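Local structure of D-alanyl-D-alanine carboxypeptidase (Vibrio cholerae, 5TR7) at residues V85-Q97 and E167-I181. The protein probably removes the C-terminal D-alanine from peptidoglycan precursor peptides, as a penicillin-binding serine carboxypeptidase of the peptidase S11 family. Residues are numbered along the deposited sequence; the frame is centred on the assembly and turned at random.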
loop_
_atom_site.group_PDB
_atom_site.type_symbol
_atom_site.label_atom_id
_atom_site.label_comp_id
_atom_site.label_asym_id
_atom_site.label_seq_id
_atom_site.Cartn_x
_atom_site.Cartn_y
_atom_site.Cartn_z
ATOM N N VAL A 85 -2.710 13.827 17.273
ATOM C CA VAL A 85 -3.585 13.529 16.150
ATOM C C VAL A 85 -4.254 12.184 16.478
ATOM O O VAL A 85 -3.637 11.304 17.054
ATOM C CB VAL A 85 -2.794 13.360 14.832
ATOM C CG1 VAL A 85 -3.735 13.082 13.675
ATOM C CG2 VAL A 85 -1.941 14.585 14.538
ATOM N N LYS A 86 -5.505 12.027 16.076
ATOM C CA LYS A 86 -6.202 10.772 16.264
ATOM C C LYS A 86 -5.683 9.665 15.348
ATOM O O LYS A 86 -5.220 9.926 14.247
ATOM C CB LYS A 86 -7.681 10.971 16.066
ATOM C CG LYS A 86 -8.154 11.904 17.193
ATOM C CD LYS A 86 -9.628 11.979 17.386
ATOM C CE LYS A 86 -10.249 10.583 17.629
ATOM N NZ LYS A 86 -11.695 10.457 18.046
ATOM N N VAL A 87 -5.733 8.429 15.844
ATOM C CA VAL A 87 -5.325 7.225 15.096
ATOM C C VAL A 87 -6.063 7.125 13.768
ATOM O O VAL A 87 -5.430 6.941 12.771
ATOM C CB VAL A 87 -5.550 5.930 15.903
ATOM C CG1 VAL A 87 -5.515 4.692 15.028
ATOM C CG2 VAL A 87 -4.512 5.817 16.992
ATOM N N SER A 88 -7.372 7.299 13.744
ATOM C CA SER A 88 -8.073 7.230 12.451
ATOM C C SER A 88 -7.582 8.224 11.427
ATOM O O SER A 88 -7.467 7.903 10.285
ATOM C CB SER A 88 -9.586 7.343 12.594
ATOM O OG SER A 88 -9.925 8.582 13.091
ATOM N N ASP A 89 -7.178 9.399 11.867
ATOM C CA ASP A 89 -6.723 10.452 11.019
ATOM C C ASP A 89 -5.320 10.129 10.509
ATOM O O ASP A 89 -5.039 10.294 9.312
ATOM C CB ASP A 89 -6.782 11.776 11.748
ATOM C CG ASP A 89 -8.174 12.252 11.989
ATOM O OD1 ASP A 89 -8.957 12.221 11.002
ATOM O OD2 ASP A 89 -8.460 12.757 13.120
ATOM N N LEU A 90 -4.436 9.669 11.385
ATOM C CA LEU A 90 -3.116 9.282 10.918
ATOM C C LEU A 90 -3.195 8.145 9.866
ATOM O O LEU A 90 -2.426 8.104 8.883
ATOM C CB LEU A 90 -2.227 8.839 12.096
ATOM C CG LEU A 90 -1.689 9.980 12.980
ATOM C CD1 LEU A 90 -0.925 9.375 14.176
ATOM C CD2 LEU A 90 -0.783 10.966 12.233
ATOM N N ASN A 91 -4.082 7.184 10.138
ATOM C CA ASN A 91 -4.325 6.073 9.220
ATOM C C ASN A 91 -4.673 6.502 7.824
ATOM O O ASN A 91 -4.138 6.002 6.867
ATOM C CB ASN A 91 -5.458 5.263 9.763
ATOM C CG ASN A 91 -5.008 4.026 10.273
ATOM O OD1 ASN A 91 -4.778 3.849 11.471
ATOM N ND2 ASN A 91 -4.775 3.129 9.350
ATOM N N ARG A 92 -5.634 7.403 7.735
ATOM C CA ARG A 92 -5.997 7.998 6.443
ATOM C C ARG A 92 -4.863 8.780 5.855
ATOM O O ARG A 92 -4.677 8.785 4.654
ATOM C CB ARG A 92 -7.245 8.838 6.556
ATOM C CG ARG A 92 -8.415 7.975 6.859
ATOM C CD ARG A 92 -9.711 8.722 7.053
ATOM N NE ARG A 92 -10.768 7.734 6.959
ATOM C CZ ARG A 92 -11.018 6.807 7.895
ATOM N NH1 ARG A 92 -10.343 6.761 9.036
ATOM N NH2 ARG A 92 -11.991 5.937 7.686
ATOM N N GLY A 93 -4.080 9.443 6.675
ATOM C CA GLY A 93 -2.907 10.133 6.095
ATOM C C GLY A 93 -1.947 9.171 5.429
ATOM O O GLY A 93 -1.343 9.426 4.357
ATOM N N ILE A 94 -1.798 8.019 6.064
ATOM C CA ILE A 94 -0.950 6.996 5.490
ATOM C C ILE A 94 -1.542 6.426 4.173
ATOM O O ILE A 94 -0.917 6.377 3.140
ATOM C CB ILE A 94 -0.770 5.826 6.493
ATOM C CG1 ILE A 94 0.066 6.293 7.689
ATOM C CG2 ILE A 94 -0.205 4.574 5.788
ATOM C CD1 ILE A 94 0.181 5.269 8.848
ATOM N N ILE A 95 -2.789 6.002 4.250
ATOM C CA ILE A 95 -3.406 5.288 3.188
ATOM C C ILE A 95 -3.820 6.166 2.018
ATOM O O ILE A 95 -3.575 5.829 0.900
ATOM C CB ILE A 95 -4.632 4.517 3.742
ATOM C CG1 ILE A 95 -4.152 3.345 4.625
ATOM C CG2 ILE A 95 -5.534 4.015 2.606
ATOM C CD1 ILE A 95 -5.273 2.733 5.482
ATOM N N ILE A 96 -4.510 7.242 2.296
ATOM C CA ILE A 96 -5.002 8.089 1.247
ATOM C C ILE A 96 -3.965 9.087 0.750
ATOM O O ILE A 96 -3.844 9.309 -0.445
ATOM C CB ILE A 96 -6.254 8.824 1.747
ATOM C CG1 ILE A 96 -7.280 7.777 2.256
ATOM C CG2 ILE A 96 -6.853 9.695 0.622
ATOM C CD1 ILE A 96 -8.517 8.352 2.959
ATOM N N GLN A 97 -3.273 9.712 1.669
ATOM C CA GLN A 97 -2.333 10.764 1.337
ATOM C C GLN A 97 -0.931 10.221 1.180
ATOM O O GLN A 97 -0.069 10.942 0.727
ATOM C CB GLN A 97 -2.308 11.834 2.433
ATOM C CG GLN A 97 -3.666 12.383 2.859
ATOM C CD GLN A 97 -3.565 13.514 3.838
ATOM O OE1 GLN A 97 -2.718 13.487 4.734
ATOM N NE2 GLN A 97 -4.456 14.524 3.696
ATOM N N GLU A 167 -9.524 -2.065 7.678
ATOM C CA GLU A 167 -8.426 -1.255 7.215
ATOM C C GLU A 167 -8.559 -1.127 5.720
ATOM O O GLU A 167 -8.394 -0.037 5.200
ATOM C CB GLU A 167 -7.060 -1.889 7.453
ATOM C CG GLU A 167 -6.151 -1.460 8.538
ATOM C CD GLU A 167 -5.863 0.053 8.716
ATOM O OE1 GLU A 167 -4.759 0.734 8.363
ATOM O OE2 GLU A 167 -6.753 0.391 9.512
ATOM N N TYR A 168 -8.877 -2.238 5.022
ATOM C CA TYR A 168 -8.948 -2.234 3.542
ATOM C C TYR A 168 -9.992 -1.279 3.002
ATOM O O TYR A 168 -9.792 -0.705 1.942
ATOM C CB TYR A 168 -9.224 -3.640 2.976
ATOM C CG TYR A 168 -9.220 -3.627 1.480
ATOM C CD1 TYR A 168 -8.046 -3.425 0.802
ATOM C CD2 TYR A 168 -10.418 -3.735 0.733
ATOM C CE1 TYR A 168 -8.030 -3.332 -0.558
ATOM C CE2 TYR A 168 -10.402 -3.581 -0.643
ATOM C CZ TYR A 168 -9.179 -3.399 -1.269
ATOM O OH TYR A 168 -9.049 -3.319 -2.611
ATOM N N ALA A 169 -11.087 -1.111 3.737
ATOM C CA ALA A 169 -12.161 -0.223 3.252
ATOM C C ALA A 169 -11.655 1.177 3.045
ATOM O O ALA A 169 -12.078 1.896 2.127
ATOM C CB ALA A 169 -13.335 -0.187 4.212
ATOM N N ILE A 170 -10.653 1.529 3.823
ATOM C CA ILE A 170 -10.153 2.882 3.740
ATOM C C ILE A 170 -9.457 3.195 2.384
ATOM O O ILE A 170 -9.405 4.333 2.001
ATOM C CB ILE A 170 -9.265 3.185 4.946
ATOM C CG1 ILE A 170 -10.047 3.011 6.263
ATOM C CG2 ILE A 170 -8.728 4.613 4.893
ATOM C CD1 ILE A 170 -9.142 3.128 7.510
ATOM N N TYR A 171 -9.021 2.172 1.642
ATOM C CA TYR A 171 -8.300 2.360 0.414
ATOM C C TYR A 171 -9.180 2.880 -0.729
ATOM O O TYR A 171 -8.663 3.320 -1.786
ATOM C CB TYR A 171 -7.576 1.078 0.059
ATOM C CG TYR A 171 -6.343 0.777 0.929
ATOM C CD1 TYR A 171 -6.411 0.117 2.138
ATOM C CD2 TYR A 171 -5.114 1.164 0.520
ATOM C CE1 TYR A 171 -5.252 -0.150 2.889
ATOM C CE2 TYR A 171 -3.959 0.922 1.222
ATOM C CZ TYR A 171 -4.024 0.250 2.392
ATOM O OH TYR A 171 -2.855 0.069 3.011
ATOM N N SER A 172 -10.507 2.828 -0.544
ATOM C CA SER A 172 -11.375 3.325 -1.596
ATOM C C SER A 172 -11.847 4.717 -1.325
ATOM O O SER A 172 -12.603 5.262 -2.134
ATOM C CB SER A 172 -12.519 2.394 -1.873
ATOM O OG SER A 172 -13.177 2.156 -0.703
ATOM N N GLU A 173 -11.377 5.336 -0.235
ATOM C CA GLU A 173 -11.693 6.740 0.062
ATOM C C GLU A 173 -10.830 7.555 -0.898
ATOM O O GLU A 173 -9.635 7.311 -1.051
ATOM C CB GLU A 173 -11.522 7.068 1.545
ATOM C CG GLU A 173 -12.482 6.265 2.436
ATOM C CD GLU A 173 -12.337 6.552 3.949
ATOM O OE1 GLU A 173 -11.764 7.581 4.392
ATOM O OE2 GLU A 173 -12.819 5.692 4.735
ATOM N N GLN A 174 -11.447 8.503 -1.562
ATOM C CA GLN A 174 -10.816 9.297 -2.633
ATOM C C GLN A 174 -10.036 10.484 -2.199
ATOM O O GLN A 174 -9.220 11.045 -3.004
ATOM C CB GLN A 174 -11.933 9.765 -3.599
ATOM C CG GLN A 174 -12.514 8.573 -4.350
ATOM C CD GLN A 174 -13.529 8.943 -5.436
ATOM O OE1 GLN A 174 -14.030 10.047 -5.528
ATOM N NE2 GLN A 174 -13.812 8.006 -6.260
ATOM N N LYS A 175 -10.317 10.939 -0.979
ATOM C CA LYS A 175 -9.596 12.099 -0.486
ATOM C C LYS A 175 -9.653 12.205 1.004
ATOM O O LYS A 175 -10.427 11.543 1.645
ATOM C CB LYS A 175 -10.199 13.361 -1.053
ATOM C CG LYS A 175 -11.630 13.648 -0.659
ATOM C CD LYS A 175 -12.134 14.671 -1.742
ATOM C CE LYS A 175 -13.537 15.152 -1.536
ATOM N NZ LYS A 175 -13.605 16.137 -0.425
ATOM N N PHE A 176 -8.799 13.065 1.523
ATOM C CA PHE A 176 -8.746 13.274 2.940
ATOM C C PHE A 176 -8.152 14.626 3.161
ATOM O O PHE A 176 -7.185 15.004 2.502
ATOM C CB PHE A 176 -7.863 12.245 3.615
ATOM C CG PHE A 176 -7.816 12.372 5.086
ATOM C CD1 PHE A 176 -8.967 12.188 5.836
ATOM C CD2 PHE A 176 -6.599 12.547 5.740
ATOM C CE1 PHE A 176 -8.913 12.289 7.226
ATOM C CE2 PHE A 176 -6.533 12.610 7.127
ATOM C CZ PHE A 176 -7.677 12.509 7.871
ATOM N N THR A 177 -8.770 15.331 4.087
ATOM C CA THR A 177 -8.368 16.617 4.551
ATOM C C THR A 177 -7.831 16.562 6.016
ATOM O O THR A 177 -8.466 16.003 6.906
ATOM C CB THR A 177 -9.580 17.542 4.525
ATOM O OG1 THR A 177 -10.063 17.577 3.197
ATOM C CG2 THR A 177 -9.215 18.980 4.985
ATOM N N TYR A 178 -6.673 17.178 6.216
ATOM C CA TYR A 178 -6.086 17.363 7.524
ATOM C C TYR A 178 -5.479 18.768 7.589
ATOM O O TYR A 178 -4.725 19.199 6.693
ATOM C CB TYR A 178 -5.045 16.300 7.897
ATOM C CG TYR A 178 -4.467 16.597 9.245
ATOM C CD1 TYR A 178 -5.234 16.445 10.415
ATOM C CD2 TYR A 178 -3.186 17.087 9.361
ATOM C CE1 TYR A 178 -4.710 16.759 11.672
ATOM C CE2 TYR A 178 -2.662 17.426 10.591
ATOM C CZ TYR A 178 -3.415 17.234 11.742
ATOM O OH TYR A 178 -2.852 17.591 12.904
ATOM N N ASN A 179 -5.890 19.505 8.629
ATOM C CA ASN A 179 -5.411 20.805 8.888
ATOM C C ASN A 179 -5.656 21.763 7.694
ATOM O O ASN A 179 -4.890 22.634 7.420
ATOM C CB ASN A 179 -3.920 20.699 9.231
ATOM C CG ASN A 179 -3.467 21.793 10.169
ATOM O OD1 ASN A 179 -4.205 22.274 10.989
ATOM N ND2 ASN A 179 -2.258 22.141 10.078
ATOM N N GLY A 180 -6.783 21.611 7.027
ATOM C CA GLY A 180 -7.169 22.478 5.926
ATOM C C GLY A 180 -6.430 22.199 4.646
ATOM O O GLY A 180 -6.491 22.991 3.733
ATOM N N ILE A 181 -5.747 21.073 4.610
ATOM C CA ILE A 181 -5.023 20.579 3.439
ATOM C C ILE A 181 -5.691 19.291 2.936
ATOM O O ILE A 181 -5.706 18.273 3.661
ATOM C CB ILE A 181 -3.548 20.329 3.767
ATOM C CG1 ILE A 181 -2.928 21.677 4.225
ATOM C CG2 ILE A 181 -2.818 19.780 2.533
ATOM C CD1 ILE A 181 -1.521 21.566 4.759
#
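With CG anti to its carbonyl carbon (chi1 -67°) and the chain extended from there to NE, R92 reaches out from helix 87-95 to E173, while F176, with CG anti to the backbone N (chi1 -177°), turns one ring face to the start of that same arginine. R92 CB sits over the ring centre, 3.6 Å from the F176 centroid, a CH-pi contact, and D89 OD1 meets the ring edge near CZ. Farther out, the R92 guanidinium grips the E173 carboxylate side-on in a salt bridge, the two nearly coplanar: R92 NE to E173 OE1 at 2.8 Å and R92 NH2 to E173 OE2 at 3.1 Å. The I170 side chain lies over one face of that guanidinium, its CG2 offset toward the rim. I95 CG2 lies over the face of Y171, 3.6 Å from the ring centroid; Y171 OH is hydrogen-bonded to S42 of helix 37-50. I96 CD1 fits between E173 CB (3.6 Å) and F176 CB. Q97 NE2 donates to F176 O (3.0 Å) from well above the carbonyl plane. N91 ND2 makes a weak, bent bond to E167 OE1. The contact thus fastens the hairpin of strands 175-178 and 181-184 to segment 85-97, which runs directly into S98, a predicted active-site residue, and Y171 also lies near K201, predicted to bind substrate. Two bonds, one to each carboxylate oxygen, fix the rotation of the R92 guanidinium, and the paired charges probably favour the ionised form of E173.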